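Local coordinates for protein beta-phenylalanine aminotransferase (Variovorax paradoxus, PDB 4AO9) that catalyses the pyridoxal-5'-phosphate-dependent transfer of the amino group of beta-phenylalanine, as a member of the class-III aminotransferase family, at residues Asp27-Asp32 / Arg401-Phe406; Ala40-Gln45 / Asp83-Arg88. All coordinates share one frame; numbering follows the deposited sequence.

Interaction 1: residues Asp27-Asp32 / Arg401-Phe406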
loop_
_atom_site.group_PDB
_atom_site.type_symbol
_atom_site.label_atom_id
_atom_site.label_comp_id
_atom_site.label_asym_id
_atom_site.label_seq_id
_atom_site.Cartn_x
_atom_site.Cartn_y
_atom_site.Cartn_z
ATOM N N ASP A 27 -11.311 4.124 -38.235
ATOM C CA ASP A 27 -9.953 4.683 -38.153
ATOM C C ASP A 27 -9.966 6.195 -38.385
ATOM O O ASP A 27 -9.309 6.940 -37.655
ATOM C CB ASP A 27 -9.007 4.011 -39.159
ATOM C CG ASP A 27 -8.494 2.654 -38.688
ATOM O OD1 ASP A 27 -8.615 2.329 -37.485
ATOM O OD2 ASP A 27 -7.950 1.907 -39.532
ATOM N N GLN A 28 -10.719 6.634 -39.396
ATOM C CA GLN A 28 -10.865 8.054 -39.725
ATOM C C GLN A 28 -11.509 8.845 -38.587
ATOM O O GLN A 28 -11.009 9.904 -38.209
ATOM C CB GLN A 28 -11.679 8.242 -41.014
ATOM C CG GLN A 28 -11.015 7.701 -42.283
ATOM C CD GLN A 28 -11.991 7.562 -43.454
ATOM O OE1 GLN A 28 -12.725 8.497 -43.791
ATOM N NE2 GLN A 28 -11.990 6.389 -44.089
ATOM N N ALA A 29 -12.613 8.324 -38.046
ATOM C CA ALA A 29 -13.334 8.980 -36.954
ATOM C C ALA A 29 -12.455 9.106 -35.712
ATOM O O ALA A 29 -12.512 10.116 -35.004
ATOM C CB ALA A 29 -14.617 8.227 -36.623
ATOM N N LEU A 30 -11.643 8.081 -35.459
ATOM C CA LEU A 30 -10.731 8.098 -34.315
ATOM C C LEU A 30 -9.607 9.119 -34.492
ATOM O O LEU A 30 -9.267 9.835 -33.542
ATOM C CB LEU A 30 -10.166 6.702 -34.027
ATOM C CG LEU A 30 -9.433 6.557 -32.687
ATOM C CD1 LEU A 30 -10.358 6.908 -31.526
ATOM C CD2 LEU A 30 -8.896 5.145 -32.530
ATOM N N ALA A 31 -9.043 9.187 -35.699
ATOM C CA ALA A 31 -8.006 10.177 -36.016
ATOM C C ALA A 31 -8.538 11.590 -35.780
ATOM O O ALA A 31 -7.844 12.443 -35.212
ATOM C CB ALA A 31 -7.527 10.015 -37.462
ATOM N N ASP A 32 -9.776 11.818 -36.208
ATOM C CA ASP A 32 -10.464 13.083 -35.998
ATOM C C ASP A 32 -10.652 13.385 -34.499
ATOM O O ASP A 32 -10.396 14.500 -34.052
ATOM C CB ASP A 32 -11.810 13.072 -36.741
ATOM C CG ASP A 32 -12.602 14.337 -36.528
ATOM O OD1 ASP A 32 -12.190 15.398 -37.049
ATOM O OD2 ASP A 32 -13.641 14.270 -35.840
ATOM N N ARG A 401 -14.727 1.892 -27.918
ATOM C CA ARG A 401 -14.603 2.405 -26.550
ATOM C C ARG A 401 -13.928 3.780 -26.534
ATOM O O ARG A 401 -14.331 4.667 -25.778
ATOM C CB ARG A 401 -13.817 1.429 -25.666
ATOM C CG ARG A 401 -14.501 0.076 -25.453
ATOM C CD ARG A 401 -13.918 -0.619 -24.223
ATOM N NE ARG A 401 -14.910 -1.412 -23.486
ATOM C CZ ARG A 401 -14.607 -2.183 -22.442
ATOM N NH1 ARG A 401 -13.354 -2.268 -22.003
ATOM N NH2 ARG A 401 -15.554 -2.866 -21.826
ATOM N N GLN A 402 -12.910 3.953 -27.380
ATOM C CA GLN A 402 -12.223 5.248 -27.467
ATOM C C GLN A 402 -13.160 6.322 -28.012
ATOM O O GLN A 402 -13.239 7.426 -27.466
ATOM C CB GLN A 402 -10.959 5.157 -28.320
ATOM C CG GLN A 402 -9.888 4.240 -27.777
ATOM C CD GLN A 402 -8.639 4.287 -28.620
ATOM O OE1 GLN A 402 -7.907 5.286 -28.615
ATOM N NE2 GLN A 402 -8.382 3.214 -29.351
ATOM N N LEU A 403 -13.882 6.001 -29.085
ATOM C CA LEU A 403 -14.831 6.954 -29.657
ATOM C C LEU A 403 -15.878 7.389 -28.629
ATOM O O LEU A 403 -16.190 8.573 -28.528
ATOM C CB LEU A 403 -15.485 6.396 -30.938
ATOM C CG LEU A 403 -14.548 6.245 -32.153
ATOM C CD1 LEU A 403 -15.219 5.500 -33.309
ATOM C CD2 LEU A 403 -14.028 7.587 -32.652
ATOM N N LEU A 404 -16.388 6.432 -27.850
ATOM C CA LEU A 404 -17.321 6.736 -26.755
ATOM C C LEU A 404 -16.714 7.685 -25.724
ATOM O O LEU A 404 -17.334 8.683 -25.345
ATOM C CB LEU A 404 -17.787 5.448 -26.056
ATOM C CG LEU A 404 -18.728 5.657 -24.858
ATOM C CD1 LEU A 404 -20.031 6.368 -25.248
ATOM C CD2 LEU A 404 -19.038 4.311 -24.228
ATOM N N PHE A 405 -15.498 7.359 -25.280
ATOM C CA PHE A 405 -14.777 8.170 -24.303
ATOM C C PHE A 405 -14.635 9.626 -24.753
ATOM O O PHE A 405 -14.954 10.546 -23.999
ATOM C CB PHE A 405 -13.396 7.558 -24.008
ATOM C CG PHE A 405 -12.538 8.415 -23.125
ATOM C CD1 PHE A 405 -12.731 8.424 -21.741
ATOM C CD2 PHE A 405 -11.557 9.238 -23.677
ATOM C CE1 PHE A 405 -11.952 9.235 -20.919
ATOM C CE2 PHE A 405 -10.768 10.056 -22.856
ATOM C CZ PHE A 405 -10.975 10.052 -21.476
ATOM N N PHE A 406 -14.172 9.827 -25.987
ATOM C CA PHE A 406 -13.981 11.184 -26.511
ATOM C C PHE A 406 -15.300 11.915 -26.730
ATOM O O PHE A 406 -15.402 13.114 -26.456
ATOM C CB PHE A 406 -13.138 11.170 -27.792
ATOM C CG PHE A 406 -11.706 10.773 -27.567
ATOM C CD1 PHE A 406 -10.857 11.583 -26.810
ATOM C CD2 PHE A 406 -11.196 9.594 -28.110
ATOM C CE1 PHE A 406 -9.538 11.214 -26.588
ATOM C CE2 PHE A 406 -9.877 9.217 -27.889
ATOM C CZ PHE A 406 -9.045 10.034 -27.127
#
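Leu30 presses its two methyls against the helical segment 401-406, and all the direct contact between the segments is van der Waals. Its CD1 meets Gln402 CB at 3.7 Å and Leu403 CD2 at 3.9 Å, while Phe406 CE2 lies farther from Leu30 CD1, at 4.3 Å, approached obliquely. The other branch, Leu30 CD2, rests on the amide end of Gln402, 3.8 Å from Gln402 NE2, the two side chains crossing at about a right angle. In return Leu403 sends CD2 back onto the backbone of helix 23-40, 3.7 Å from Leu30 N, and Ala29 CB touches that same Leu403 methyl at 4.1 Å. Torsions explain the reach: Leu30 CG lies opposite its own backbone N (chi1 -168°), which carries both methyls across the gap.

With 10.0 Å between the segment axes and a 35° angle between their N-to-C directions, the backbones stay apart and side chains bridge them. Second-shell bonds hold the pieces in place: Gln402 OE1 is hydrogen-bonded to Tyr34 OH, and Asp27 forms a salt bridge with Arg399. Phe405 CD2 sits over the centre of one face of the Phe406 ring, which also meets Phe37 edge-to-face. Helix 23-40 thus packs on helix 398-410, the two segments inclined but running in the same general direction, and Leu404 reaches strand 377-381 and helix 429-445.

Interaction 2: residues Ala40-Gln45 / Asp83-Arg88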
loop_
_atom_site.group_PDB
_atom_site.type_symbol
_atom_site.label_atom_id
_atom_site.label_comp_id
_atom_site.label_asym_id
_atom_site.label_seq_id
_atom_site.Cartn_x
_atom_site.Cartn_y
_atom_site.Cartn_z
ATOM N N ALA A 40 -7.900 20.947 -28.276
ATOM C CA ALA A 40 -8.694 21.535 -27.202
ATOM C C ALA A 40 -7.997 21.500 -25.846
ATOM O O ALA A 40 -8.431 22.189 -24.922
ATOM C CB ALA A 40 -10.040 20.827 -27.106
ATOM N N ASN A 41 -6.917 20.724 -25.740
ATOM C CA ASN A 41 -6.252 20.499 -24.445
ATOM C C ASN A 41 -4.736 20.753 -24.443
ATOM O O ASN A 41 -3.947 19.888 -24.035
ATOM C CB ASN A 41 -6.610 19.104 -23.924
ATOM C CG ASN A 41 -8.068 18.993 -23.578
ATOM O OD1 ASN A 41 -8.512 19.535 -22.567
ATOM N ND2 ASN A 41 -8.842 18.346 -24.446
ATOM N N PRO A 42 -4.316 21.966 -24.867
ATOM C CA PRO A 42 -2.871 22.215 -24.924
ATOM C C PRO A 42 -2.151 22.228 -23.574
ATOM O O PRO A 42 -0.979 21.828 -23.496
ATOM C CB PRO A 42 -2.773 23.598 -25.589
ATOM C CG PRO A 42 -4.110 24.219 -25.404
ATOM C CD PRO A 42 -5.088 23.097 -25.429
ATOM N N ALA A 43 -2.825 22.690 -22.526
ATOM C CA ALA A 43 -2.220 22.703 -21.202
ATOM C C ALA A 43 -1.996 21.265 -20.715
ATOM O O ALA A 43 -0.933 20.959 -20.161
ATOM C CB ALA A 43 -3.060 23.495 -20.220
ATOM N N SER A 44 -2.964 20.380 -20.943
ATOM C CA SER A 44 -2.749 18.971 -20.589
ATOM C C SER A 44 -1.630 18.348 -21.410
ATOM O O SER A 44 -0.859 17.530 -20.900
ATOM C CB SER A 44 -4.030 18.143 -20.692
ATOM O OG SER A 44 -4.834 18.329 -19.537
ATOM N N GLN A 45 -1.508 18.746 -22.677
ATOM C CA GLN A 45 -0.430 18.192 -23.487
ATOM C C GLN A 45 0.937 18.655 -22.980
ATOM O O GLN A 45 1.857 17.844 -22.870
ATOM C CB GLN A 45 -0.598 18.512 -24.980
ATOM C CG GLN A 45 0.403 17.731 -25.835
ATOM C CD GLN A 45 0.158 17.858 -27.322
ATOM O OE1 GLN A 45 -0.264 18.900 -27.805
ATOM N NE2 GLN A 45 0.420 16.783 -28.052
ATOM N N ASP A 83 -10.363 19.987 -15.886
ATOM C CA ASP A 83 -9.019 19.704 -16.391
ATOM C C ASP A 83 -8.112 20.949 -16.433
ATOM O O ASP A 83 -8.538 22.064 -16.102
ATOM C CB ASP A 83 -9.073 18.954 -17.740
ATOM C CG ASP A 83 -9.643 19.790 -18.876
ATOM O OD1 ASP A 83 -9.593 21.044 -18.802
ATOM O OD2 ASP A 83 -10.111 19.198 -19.868
ATOM N N ALA A 84 -6.863 20.741 -16.843
ATOM C CA ALA A 84 -5.866 21.809 -16.868
ATOM C C ALA A 84 -6.211 22.931 -17.851
ATOM O O ALA A 84 -5.723 24.052 -17.710
ATOM C CB ALA A 84 -4.495 21.232 -17.171
ATOM N N ASP A 85 -7.062 22.630 -18.824
ATOM C CA ASP A 85 -7.514 23.634 -19.788
ATOM C C ASP A 85 -8.860 24.267 -19.425
ATOM O O ASP A 85 -9.410 25.065 -20.185
ATOM C CB ASP A 85 -7.534 23.027 -21.189
ATOM C CG ASP A 85 -6.139 22.768 -21.703
ATOM O OD1 ASP A 85 -5.546 23.702 -22.296
ATOM O OD2 ASP A 85 -5.623 21.653 -21.478
ATOM N N GLY A 86 -9.368 23.924 -18.244
ATOM C CA GLY A 86 -10.550 24.567 -17.694
ATOM C C GLY A 86 -11.889 23.974 -18.061
ATOM O O GLY A 86 -12.925 24.532 -17.695
ATOM N N HIS A 87 -11.891 22.846 -18.773
ATOM C CA HIS A 87 -13.142 22.154 -19.074
ATOM C C HIS A 87 -13.731 21.578 -17.802
ATOM O O HIS A 87 -13.012 20.964 -16.999
ATOM C CB HIS A 87 -12.925 21.008 -20.059
ATOM C CG HIS A 87 -12.305 21.425 -21.352
ATOM N ND1 HIS A 87 -11.062 20.991 -21.748
ATOM C CD2 HIS A 87 -12.759 22.225 -22.346
ATOM C CE1 HIS A 87 -10.768 21.510 -22.927
ATOM N NE2 HIS A 87 -11.782 22.264 -23.311
ATOM N N ARG A 88 -15.032 21.790 -17.624
ATOM C CA ARG A 88 -15.766 21.246 -16.482
ATOM C C ARG A 88 -16.548 20.018 -16.919
ATOM O O ARG A 88 -17.249 20.046 -17.928
ATOM C CB ARG A 88 -16.726 22.296 -15.908
ATOM C CG ARG A 88 -17.439 21.845 -14.634
ATOM C CD ARG A 88 -18.678 22.704 -14.350
ATOM N NE ARG A 88 -19.477 22.148 -13.257
ATOM C CZ ARG A 88 -19.820 22.802 -12.148
ATOM N NH1 ARG A 88 -19.465 24.072 -11.962
ATOM N NH2 ARG A 88 -20.541 22.181 -11.220
HETATM O O HOH W 1 -6.949 19.729 -20.249
#
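Asp85 points its carboxylate at the start of helix 42-51 and grips two successive amides there. Ala43 N donates nearly straight to the syn lone pair of Asp85 OD1, at 2.9 Å. Ser44 N donates to Asp85 OD2 at 3.0 Å, also on the syn side but 19° out of the carboxylate plane. The group arrives beside its own backbone N, with CG anti to the carbonyl carbon (chi1 -70°), and its OD1 also lies against the Pro42 ring, 3.2 Å from Pro42 CD.

Asn41 and His87 approach obliquely, amide and ring planes 68° apart, with Asn41 OD1 at the ring edge, 3.0 Å from His87 CE1; Ala40 O lies at the same edge. The imidazole is fixed by His87 ND1 donating to Asp83 OD2 at 2.8 Å, nearly in the ring plane, while His87 N binds Asp83 OD1 from above its carboxylate plane. Tyr89 is a further partner of Asp83 OD2. A water donates to Asn41 OD1 and Asp85 OD2 and accepts from Ser44 OG at 2.6 Å; Phe37 O holds Asn41 ND2, and Thr72 N also bonds Ser44 OG.

Asn41 occupies the N-cap position but its side chain makes no capping bond; the amides of Ala43 and Ser44 are instead taken by Asp85, from the type I turn Asp83-Gly86. The negative charge of Asp85 would be expected to interact favourably with the helix dipole.

In the fold
Interactions 1 and 2 pin successive N-terminal helices, 23-40 and 42-51, to parts of the chain that come later: interaction 1 to helix 398-410, interaction 2 to the turn between strands 80-83 and 88-91. Both are partly buried and lie on the same side of the chain's centre, their own centres about 18 Å apart. The first has no exposed residue among those that touch and is built on apolar side-chain packing; the second, with two exposed residues, relies on carboxylate, amide and water bonds. Phe37 joins their surroundings, its ring meeting Phe406 and its carbonyl Asn41. Interaction 2 is nested within the chain loop that interaction 1 closes.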